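Local coordinates for hydrazine synthase subunit alpha (Candidatus Kuenenia stuttgartiensis, PDB 5C2V), which joins with its beta and gamma partners to make hydrazine from nitric oxide and ammonium, itself condensing hydroxylamine with ammonia, and binding two heme c groups, at residues 80-86 against 126-132; 141-145 against 198-202; 160-166 against 191-197. All blocks are in the same frame, centred on the assembly; numbering follows the deposited sequence.

Contact 1. Residues 80-86 against 126-132; sequences FDPCTYW and RSPIYYA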
loop_
_atom_site.group_PDB
_atom_site.type_symbol
_atom_site.label_atom_id
_atom_site.label_comp_id
_atom_site.label_asym_id
_atom_site.label_seq_id
_atom_site.Cartn_x
_atom_site.Cartn_y
_atom_site.Cartn_z
ATOM N N PHE D 80 28.979 -25.038 -1.519
ATOM C CA PHE D 80 28.506 -23.805 -2.143
ATOM C C PHE D 80 29.038 -22.560 -1.430
ATOM O O PHE D 80 29.833 -22.662 -0.494
ATOM C CB PHE D 80 26.974 -23.780 -2.173
ATOM C CG PHE D 80 26.333 -23.914 -0.817
ATOM C CD1 PHE D 80 26.199 -25.156 -0.215
ATOM C CD2 PHE D 80 25.853 -22.799 -0.152
ATOM C CE1 PHE D 80 25.609 -25.280 1.029
ATOM C CE2 PHE D 80 25.260 -22.918 1.093
ATOM C CZ PHE D 80 25.139 -24.160 1.684
ATOM N N ASP D 81 28.589 -21.394 -1.890
ATOM C CA ASP D 81 28.989 -20.093 -1.342
ATOM C C ASP D 81 30.500 -19.850 -1.342
ATOM O O ASP D 81 31.114 -19.772 -0.279
ATOM C CB ASP D 81 28.455 -19.934 0.085
ATOM C CG ASP D 81 26.976 -19.613 0.121
ATOM O OD1 ASP D 81 26.464 -19.055 -0.872
ATOM O OD2 ASP D 81 26.326 -19.914 1.143
ATOM N N PRO D 82 31.104 -19.723 -2.536
ATOM C CA PRO D 82 32.540 -19.435 -2.621
ATOM C C PRO D 82 32.881 -17.991 -2.249
ATOM O O PRO D 82 32.173 -17.074 -2.662
ATOM C CB PRO D 82 32.867 -19.693 -4.101
ATOM C CG PRO D 82 31.639 -20.346 -4.689
ATOM C CD PRO D 82 30.498 -19.852 -3.869
ATOM N N CYS D 83 33.949 -17.796 -1.480
ATOM C CA CYS D 83 34.497 -16.460 -1.255
ATOM C C CYS D 83 36.022 -16.503 -1.280
ATOM O O CYS D 83 36.636 -17.194 -0.470
ATOM C CB CYS D 83 34.003 -15.886 0.073
ATOM S SG CYS D 83 34.417 -14.143 0.333
ATOM N N THR D 84 36.632 -15.745 -2.186
ATOM C CA THR D 84 38.082 -15.792 -2.355
ATOM C C THR D 84 38.813 -14.976 -1.293
ATOM O O THR D 84 38.287 -13.986 -0.781
ATOM C CB THR D 84 38.512 -15.284 -3.750
ATOM O OG1 THR D 84 38.237 -13.883 -3.862
ATOM C CG2 THR D 84 37.771 -16.035 -4.847
ATOM N N TYR D 85 40.031 -15.399 -0.968
ATOM C CA TYR D 85 40.875 -14.671 -0.027
ATOM C C TYR D 85 41.446 -13.434 -0.712
ATOM O O TYR D 85 41.178 -13.187 -1.888
ATOM C CB TYR D 85 41.995 -15.572 0.500
ATOM C CG TYR D 85 42.650 -15.098 1.784
ATOM C CD1 TYR D 85 41.934 -15.039 2.973
ATOM C CD2 TYR D 85 43.989 -14.730 1.808
ATOM C CE1 TYR D 85 42.530 -14.613 4.148
ATOM C CE2 TYR D 85 44.594 -14.305 2.976
ATOM C CZ TYR D 85 43.860 -14.248 4.143
ATOM O OH TYR D 85 44.461 -13.824 5.307
ATOM N N TRP D 86 42.237 -12.661 0.023
ATOM C CA TRP D 86 42.753 -11.396 -0.483
ATOM C C TRP D 86 43.736 -11.587 -1.636
ATOM O O TRP D 86 43.699 -10.846 -2.616
ATOM C CB TRP D 86 43.417 -10.610 0.648
ATOM C CG TRP D 86 42.570 -10.523 1.882
ATOM C CD1 TRP D 86 42.750 -11.205 3.051
ATOM C CD2 TRP D 86 41.402 -9.714 2.067
ATOM N NE1 TRP D 86 41.772 -10.867 3.953
ATOM C CE2 TRP D 86 40.930 -9.955 3.374
ATOM C CE3 TRP D 86 40.709 -8.809 1.256
ATOM C CZ2 TRP D 86 39.800 -9.323 3.887
ATOM C CZ3 TRP D 86 39.587 -8.183 1.769
ATOM C CH2 TRP D 86 39.144 -8.443 3.072
ATOM N N ARG D 126 26.507 -20.705 6.410
ATOM C CA ARG D 126 26.758 -20.375 5.010
ATOM C C ARG D 126 27.206 -18.927 4.792
ATOM O O ARG D 126 27.249 -18.120 5.727
ATOM C CB ARG D 126 25.508 -20.652 4.170
ATOM C CG ARG D 126 24.278 -19.861 4.586
ATOM C CD ARG D 126 23.097 -20.179 3.682
ATOM N NE ARG D 126 23.383 -19.876 2.282
ATOM C CZ ARG D 126 23.027 -18.749 1.673
ATOM N NH1 ARG D 126 22.364 -17.815 2.340
ATOM N NH2 ARG D 126 23.330 -18.558 0.397
ATOM N N SER D 127 27.511 -18.622 3.532
ATOM C CA SER D 127 28.004 -17.314 3.094
ATOM C C SER D 127 29.128 -16.725 3.953
ATOM O O SER D 127 28.964 -15.653 4.536
ATOM C CB SER D 127 26.843 -16.319 3.030
ATOM O OG SER D 127 25.893 -16.710 2.054
ATOM N N PRO D 128 30.275 -17.422 4.037
ATOM C CA PRO D 128 31.417 -16.864 4.768
ATOM C C PRO D 128 32.164 -15.802 3.962
ATOM O O PRO D 128 32.250 -15.914 2.740
ATOM C CB PRO D 128 32.298 -18.087 5.011
ATOM C CG PRO D 128 32.046 -18.946 3.821
ATOM C CD PRO D 128 30.603 -18.727 3.432
ATOM N N ILE D 129 32.694 -14.789 4.640
ATOM C CA ILE D 129 33.552 -13.796 3.999
ATOM C C ILE D 129 34.750 -13.482 4.885
ATOM O O ILE D 129 34.698 -13.666 6.104
ATOM C CB ILE D 129 32.804 -12.479 3.690
ATOM C CG1 ILE D 129 32.245 -11.864 4.974
ATOM C CG2 ILE D 129 31.703 -12.702 2.661
ATOM C CD1 ILE D 129 31.630 -10.497 4.780
ATOM N N TYR D 130 35.827 -13.008 4.269
ATOM C CA TYR D 130 37.013 -12.616 5.017
ATOM C C TYR D 130 36.975 -11.133 5.351
ATOM O O TYR D 130 36.723 -10.293 4.488
ATOM C CB TYR D 130 38.287 -12.942 4.235
ATOM C CG TYR D 130 38.553 -14.422 4.079
ATOM C CD1 TYR D 130 38.875 -15.209 5.176
ATOM C CD2 TYR D 130 38.492 -15.029 2.832
ATOM C CE1 TYR D 130 39.122 -16.561 5.039
ATOM C CE2 TYR D 130 38.739 -16.382 2.683
ATOM C CZ TYR D 130 39.053 -17.143 3.791
ATOM O OH TYR D 130 39.300 -18.488 3.650
ATOM N N TYR D 131 37.212 -10.824 6.618
ATOM C CA TYR D 131 37.337 -9.448 7.065
ATOM C C TYR D 131 38.688 -9.296 7.730
ATOM O O TYR D 131 38.957 -9.939 8.739
ATOM C CB TYR D 131 36.214 -9.078 8.031
ATOM C CG TYR D 131 36.239 -7.634 8.473
ATOM C CD1 TYR D 131 35.979 -6.610 7.572
ATOM C CD2 TYR D 131 36.517 -7.294 9.790
ATOM C CE1 TYR D 131 35.998 -5.288 7.969
ATOM C CE2 TYR D 131 36.538 -5.974 10.198
ATOM C CZ TYR D 131 36.277 -4.976 9.282
ATOM O OH TYR D 131 36.292 -3.659 9.679
ATOM N N ALA D 132 39.538 -8.435 7.194
ATOM C CA ALA D 132 40.897 -8.405 7.691
ATOM C C ALA D 132 40.989 -7.418 8.844
ATOM O O ALA D 132 40.937 -6.202 8.657
ATOM C CB ALA D 132 41.852 -8.042 6.578
#
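Y85 drives its ring edge into the face of Y130 at the closely packed end of a contact between strands 76-84 and 124-131, each the first strand of its sheet, as in adjacent blades of the six-bladed beta-propeller. Within 80-84 and 126-131 the strands run the same way, at 4°, their axes approaching to 6.5 Å, so side chains rather than backbone hydrogen bonds fill the gap. In the T-shaped pair the planes stand at 88° and the centroids 4.7 Å apart, with Y85 CD1 above the middle of the Y130 ring; the Y85 hydroxyl is tied to the carbonyl of T163. W86 closes this end, the CZ2 corner of its indole reaching Y130 CB and A132, with CZ2 3.6 Å from A132 CB.

In the middle, C83 reaches across with its sulfur, SG 3.9 Å from I129 CG2.

The other end is polar. Its looser side is at S127, partly exposed, the side chain turned mostly away and OG making at most a weak bond to D81 OD2. R126 bends at chi3 (-59°), which folds its guanidinium back beside D81 and brings NE to the edge of the F80 ring. D81 OD2 takes the salt bridge from R126 NE at 3.2 Å. A second bond, from S127 N to D81 OD2, is 3.0 Å long and arrives from above the carboxylate plane.

Contact 2. Residues 141-145 against 198-202; sequences GRIIW and IQRIT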
loop_
_atom_site.group_PDB
_atom_site.type_symbol
_atom_site.label_atom_id
_atom_site.label_comp_id
_atom_site.label_asym_id
_atom_site.label_seq_id
_atom_site.Cartn_x
_atom_site.Cartn_y
_atom_site.Cartn_z
ATOM N N GLY D 141 51.973 -10.788 14.042
ATOM C CA GLY D 141 51.687 -9.562 14.756
ATOM C C GLY D 141 51.652 -9.746 16.256
ATOM O O GLY D 141 51.437 -10.846 16.768
ATOM N N ARG D 142 51.857 -8.636 16.955
ATOM C CA ARG D 142 52.141 -8.642 18.381
ATOM C C ARG D 142 50.898 -8.798 19.248
ATOM O O ARG D 142 49.804 -8.379 18.873
ATOM C CB ARG D 142 52.875 -7.354 18.755
ATOM C CG ARG D 142 54.100 -7.088 17.891
ATOM C CD ARG D 142 54.470 -5.614 17.874
ATOM N NE ARG D 142 54.751 -5.098 19.210
ATOM C CZ ARG D 142 54.921 -3.810 19.489
ATOM N NH1 ARG D 142 54.833 -2.903 18.526
ATOM N NH2 ARG D 142 55.176 -3.427 20.733
ATOM N N ILE D 143 51.085 -9.414 20.410
ATOM C CA ILE D 143 50.036 -9.504 21.417
ATOM C C ILE D 143 50.505 -8.809 22.688
ATOM O O ILE D 143 51.455 -9.247 23.335
ATOM C CB ILE D 143 49.660 -10.963 21.730
ATOM C CG1 ILE D 143 49.073 -11.640 20.490
ATOM C CG2 ILE D 143 48.681 -11.023 22.892
ATOM C CD1 ILE D 143 48.613 -13.061 20.727
ATOM N N ILE D 144 49.835 -7.715 23.033
ATOM C CA ILE D 144 50.232 -6.898 24.172
ATOM C C ILE D 144 49.084 -6.739 25.157
ATOM O O ILE D 144 47.946 -6.513 24.750
ATOM C CB ILE D 144 50.699 -5.496 23.718
ATOM C CG1 ILE D 144 51.810 -5.610 22.672
ATOM C CG2 ILE D 144 51.156 -4.661 24.904
ATOM C CD1 ILE D 144 52.267 -4.276 22.130
ATOM N N TRP D 145 49.372 -6.860 26.451
ATOM C CA TRP D 145 48.353 -6.521 27.444
ATOM C C TRP D 145 48.951 -6.016 28.752
ATOM O O TRP D 145 50.170 -5.914 28.896
ATOM C CB TRP D 145 47.421 -7.712 27.709
ATOM C CG TRP D 145 48.012 -8.878 28.451
ATOM C CD1 TRP D 145 48.356 -8.925 29.773
ATOM C CD2 TRP D 145 48.270 -10.185 27.925
ATOM N NE1 TRP D 145 48.838 -10.171 30.092
ATOM C CE2 TRP D 145 48.793 -10.963 28.976
ATOM C CE3 TRP D 145 48.121 -10.769 26.662
ATOM C CZ2 TRP D 145 49.164 -12.295 28.805
ATOM C CZ3 TRP D 145 48.494 -12.090 26.494
ATOM C CH2 TRP D 145 49.009 -12.838 27.560
ATOM N N ILE D 198 41.706 -11.867 18.198
ATOM C CA ILE D 198 40.937 -11.040 19.119
ATOM C C ILE D 198 41.815 -10.659 20.310
ATOM O O ILE D 198 41.729 -9.548 20.832
ATOM C CB ILE D 198 39.664 -11.771 19.601
ATOM C CG1 ILE D 198 38.710 -11.992 18.428
ATOM C CG2 ILE D 198 38.964 -10.984 20.695
ATOM C CD1 ILE D 198 38.216 -10.711 17.796
ATOM N N GLN D 199 42.679 -11.583 20.717
ATOM C CA GLN D 199 43.616 -11.325 21.804
ATOM C C GLN D 199 44.669 -10.312 21.370
ATOM O O GLN D 199 45.201 -9.563 22.186
ATOM C CB GLN D 199 44.282 -12.623 22.264
ATOM C CG GLN D 199 45.037 -12.495 23.576
ATOM C CD GLN D 199 45.591 -13.817 24.067
ATOM O OE1 GLN D 199 45.625 -14.805 23.333
ATOM N NE2 GLN D 199 46.027 -13.842 25.321
ATOM N N ARG D 200 44.965 -10.296 20.077
ATOM C CA ARG D 200 45.905 -9.334 19.526
ATOM C C ARG D 200 45.277 -7.950 19.546
ATOM O O ARG D 200 45.900 -6.982 19.979
ATOM C CB ARG D 200 46.319 -9.727 18.103
ATOM C CG ARG D 200 46.812 -8.567 17.244
ATOM C CD ARG D 200 47.612 -9.060 16.044
ATOM N NE ARG D 200 47.829 -8.012 15.048
ATOM C CZ ARG D 200 48.726 -7.037 15.164
ATOM N NH1 ARG D 200 49.495 -6.961 16.240
ATOM N NH2 ARG D 200 48.848 -6.131 14.202
ATOM N N ILE D 201 44.036 -7.865 19.078
ATOM C CA ILE D 201 43.327 -6.591 19.040
ATOM C C ILE D 201 42.878 -6.099 20.421
ATOM O O ILE D 201 43.226 -4.992 20.833
ATOM C CB ILE D 201 42.090 -6.681 18.124
ATOM C CG1 ILE D 201 42.498 -7.141 16.722
ATOM C CG2 ILE D 201 41.374 -5.342 18.063
ATOM C CD1 ILE D 201 41.338 -7.281 15.757
ATOM N N THR D 202 42.101 -6.917 21.126
ATOM C CA THR D 202 41.545 -6.534 22.426
ATOM C C THR D 202 42.486 -6.748 23.614
ATOM O O THR D 202 42.519 -5.939 24.540
ATOM C CB THR D 202 40.232 -7.291 22.713
ATOM O OG1 THR D 202 40.491 -8.699 22.768
ATOM C CG2 THR D 202 39.201 -7.002 21.633
#
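R200 and the carbonyl of R142 make the hydrogen bond that joins helix 196-201 to strand 139-146, part of the antiparallel hairpin formed with strand 154-171 in a sheet that is probably a blade of the propeller. R200 NH1 donates to R142 O over 3.0 Å with an N-H...O angle of 153°. The donor approaches a lone pair in the carbonyl plane, and the oxygen also lies close to the plane of the guanidinium. CG of R200 points opposite its own backbone N (chi1 156°) and the chain runs extended as far as NE, carrying the group from the helix across to the strand.

Van der Waals contacts lie beside this bond. G141, which has no CB, lies with its CA 3.7 Å above one face of the guanidinium, off towards its rim. Two residues further along, I143 is divided between two helix residues: CG2 lies 4.0 Å from Q199 CG, and CG1 4.1 Å from R200 CB.

Q199 also brings its amide to the W145 indole. The two planes are 4° apart, but NE2 of Q199 approaches the ring obliquely, nearest CZ3 of W145, while H157 stacks on that indole.

Charge is balanced mainly outside the pair: R142 NH2 bridges to E156, and R200 NH1 to E28 of the gamma subunit. R200 NH1 thus serves both an internal carbonyl and a carboxylate of the gamma subunit, so the bond to R142 O probably helps fix the guanidinium where it meets E28.

Contact 3. Residues 160-166 against 191-197; sequences VEKTGMI and DTQGGKI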
loop_
_atom_site.group_PDB
_atom_site.type_symbol
_atom_site.label_atom_id
_atom_site.label_comp_id
_atom_site.label_asym_id
_atom_site.label_seq_id
_atom_site.Cartn_x
_atom_site.Cartn_y
_atom_site.Cartn_z
ATOM N N VAL D 160 51.084 -13.748 16.797
ATOM C CA VAL D 160 50.041 -14.534 16.150
ATOM C C VAL D 160 50.067 -14.263 14.648
ATOM O O VAL D 160 50.303 -13.131 14.226
ATOM C CB VAL D 160 48.643 -14.210 16.740
ATOM C CG1 VAL D 160 48.397 -12.707 16.758
ATOM C CG2 VAL D 160 47.542 -14.939 15.982
ATOM N N GLU D 161 49.835 -15.293 13.839
ATOM C CA GLU D 161 49.750 -15.113 12.394
ATOM C C GLU D 161 48.613 -14.163 12.050
ATOM O O GLU D 161 47.494 -14.327 12.537
ATOM C CB GLU D 161 49.548 -16.457 11.689
ATOM C CG GLU D 161 50.814 -17.049 11.091
ATOM C CD GLU D 161 51.284 -16.297 9.860
ATOM O OE1 GLU D 161 50.426 -15.869 9.058
ATOM O OE2 GLU D 161 52.510 -16.134 9.692
ATOM N N LYS D 162 48.889 -13.173 11.208
ATOM C CA LYS D 162 47.835 -12.261 10.801
ATOM C C LYS D 162 47.197 -12.799 9.533
ATOM O O LYS D 162 47.789 -12.769 8.455
ATOM C CB LYS D 162 48.375 -10.847 10.576
ATOM C CG LYS D 162 49.123 -10.262 11.761
ATOM C CD LYS D 162 49.663 -8.881 11.427
ATOM C CE LYS D 162 50.666 -8.949 10.288
ATOM N NZ LYS D 162 50.870 -7.626 9.637
ATOM N N THR D 163 45.970 -13.279 9.682
ATOM C CA THR D 163 45.223 -13.873 8.587
ATOM C C THR D 163 43.950 -13.072 8.400
ATOM O O THR D 163 43.730 -12.457 7.356
ATOM C CB THR D 163 44.884 -15.351 8.858
ATOM O OG1 THR D 163 44.337 -15.482 10.175
ATOM C CG2 THR D 163 46.134 -16.210 8.755
ATOM N N GLY D 164 43.116 -13.084 9.432
ATOM C CA GLY D 164 41.911 -12.285 9.437
ATOM C C GLY D 164 40.804 -12.910 10.255
ATOM O O GLY D 164 41.029 -13.808 11.066
ATOM N N MET D 165 39.595 -12.416 10.030
ATOM C CA MET D 165 38.402 -12.924 10.680
ATOM C C MET D 165 37.452 -13.426 9.605
ATOM O O MET D 165 37.579 -13.053 8.437
ATOM C CB MET D 165 37.738 -11.835 11.523
ATOM C CG MET D 165 38.641 -11.221 12.579
ATOM S SD MET D 165 38.850 -12.287 14.014
ATOM C CE MET D 165 37.171 -12.327 14.638
ATOM N N ILE D 166 36.508 -14.279 9.987
ATOM C CA ILE D 166 35.512 -14.750 9.036
ATOM C C ILE D 166 34.102 -14.402 9.497
ATOM O O ILE D 166 33.638 -14.882 10.529
ATOM C CB ILE D 166 35.610 -16.269 8.808
ATOM C CG1 ILE D 166 36.910 -16.613 8.080
ATOM C CG2 ILE D 166 34.420 -16.762 8.001
ATOM C CD1 ILE D 166 37.036 -18.075 7.713
ATOM N N ASP D 191 37.122 -15.971 14.808
ATOM C CA ASP D 191 38.571 -15.913 14.919
ATOM C C ASP D 191 39.160 -17.228 14.426
ATOM O O ASP D 191 38.843 -18.308 14.949
ATOM C CB ASP D 191 39.002 -15.630 16.361
ATOM C CG ASP D 191 40.436 -15.139 16.458
ATOM O OD1 ASP D 191 41.298 -15.641 15.706
ATOM O OD2 ASP D 191 40.703 -14.244 17.286
ATOM N N THR D 192 40.014 -17.117 13.411
ATOM C CA THR D 192 40.607 -18.267 12.743
ATOM C C THR D 192 41.823 -18.818 13.480
ATOM O O THR D 192 42.239 -19.950 13.237
ATOM C CB THR D 192 41.034 -17.911 11.303
ATOM O OG1 THR D 192 42.087 -16.939 11.341
ATOM C CG2 THR D 192 39.861 -17.346 10.517
ATOM N N GLN D 193 42.394 -18.017 14.373
ATOM C CA GLN D 193 43.611 -18.424 15.068
ATOM C C GLN D 193 43.340 -19.035 16.439
ATOM O O GLN D 193 44.272 -19.424 17.141
ATOM C CB GLN D 193 44.569 -17.237 15.199
ATOM C CG GLN D 193 45.207 -16.827 13.879
ATOM C CD GLN D 193 45.922 -17.978 13.188
ATOM O OE1 GLN D 193 46.375 -18.925 13.833
ATOM N NE2 GLN D 193 46.021 -17.900 11.866
ATOM N N GLY D 194 42.065 -19.145 16.801
ATOM C CA GLY D 194 41.685 -19.745 18.069
ATOM C C GLY D 194 41.436 -18.720 19.157
ATOM O O GLY D 194 41.473 -19.037 20.348
ATOM N N GLY D 195 41.186 -17.483 18.744
ATOM C CA GLY D 195 40.953 -16.397 19.674
ATOM C C GLY D 195 42.172 -15.509 19.810
ATOM O O GLY D 195 42.138 -14.499 20.513
ATOM N N LYS D 196 43.259 -15.862 19.143
ATOM C CA LYS D 196 44.485 -15.113 19.358
ATOM C C LYS D 196 44.504 -13.802 18.576
ATOM O O LYS D 196 45.254 -12.897 18.918
ATOM C CB LYS D 196 45.706 -15.974 19.014
ATOM C CG LYS D 196 46.081 -16.958 20.122
ATOM C CD LYS D 196 45.446 -18.316 19.881
ATOM C CE LYS D 196 45.679 -19.282 21.027
ATOM N NZ LYS D 196 45.137 -20.631 20.700
ATOM N N ILE D 197 43.675 -13.689 17.541
ATOM C CA ILE D 197 43.585 -12.440 16.784
ATOM C C ILE D 197 42.782 -11.408 17.571
ATOM O O ILE D 197 43.139 -10.228 17.621
ATOM C CB ILE D 197 42.951 -12.661 15.398
ATOM C CG1 ILE D 197 43.925 -13.438 14.511
ATOM C CG2 ILE D 197 42.580 -11.329 14.748
ATOM C CD1 ILE D 197 43.524 -13.510 13.057
#
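T163 and T192 meet hydroxyl to hydroxyl, with T163 OG1 donating to T192 OG1 at 2.9 Å while their side chains cross at a slant. T192 OG1 sits between its backbone N and carbonyl carbon (chi1 65°), which turns it towards the loop at 163-164, where it makes a weak bond to G164 O. Q193 curls back at chi2 so that its amide NE2 also reaches T163 OG1; this bond is weak at 3.4 Å, though nearly straight.

The bend that presents T192 and Q193 follows strand 186-191 and is an Asx turn: D191 OD1 accepts from Q193 N at 2.9 Å, on the anti side of the carboxylate. D191 OD2 is bonded to the backbone N of I198, so one carboxylate ties the turn to helix 196-201, whose N-cap position is held by G195.

Apolar groups pack on both strand pieces. M165 and I197 run antiparallel alongside each other, M165 SD 3.9 Å from I197 CG2. V160 directs CG2 at Q193 and K196, 3.7 Å from Q193 CG and equally far from K196 CB, whereas the rest of the bent K196 chain leads away. The I166 side chain lies roughly perpendicular to that of T192, CG1 touching CG2.

Overall arrangement
All three contacts reach one antiparallel sheet, lying farther from the chain centre in the order 1, 3, 2. Contact 1 is buried between strands of two sheets, probably neighbouring propeller blades, and mixes aromatic packing with one ion pair. Contact 3 is also largely buried, where strand 154-171 meets the turn leading into helix 196-201, and hydroxyl and amide bonds and aliphatic packing fix that turn. Contact 2, only partly buried, relies on an arginine that also meets the gamma subunit. Strand 154-171 lies beside both 124-131 and 139-146, linking contact 1 to contact 3 and contact 3 to contact 2, with backbone bonds such as M165 to Y131 and G141 to V160. Contacts 2 and 3 share helix 196-201.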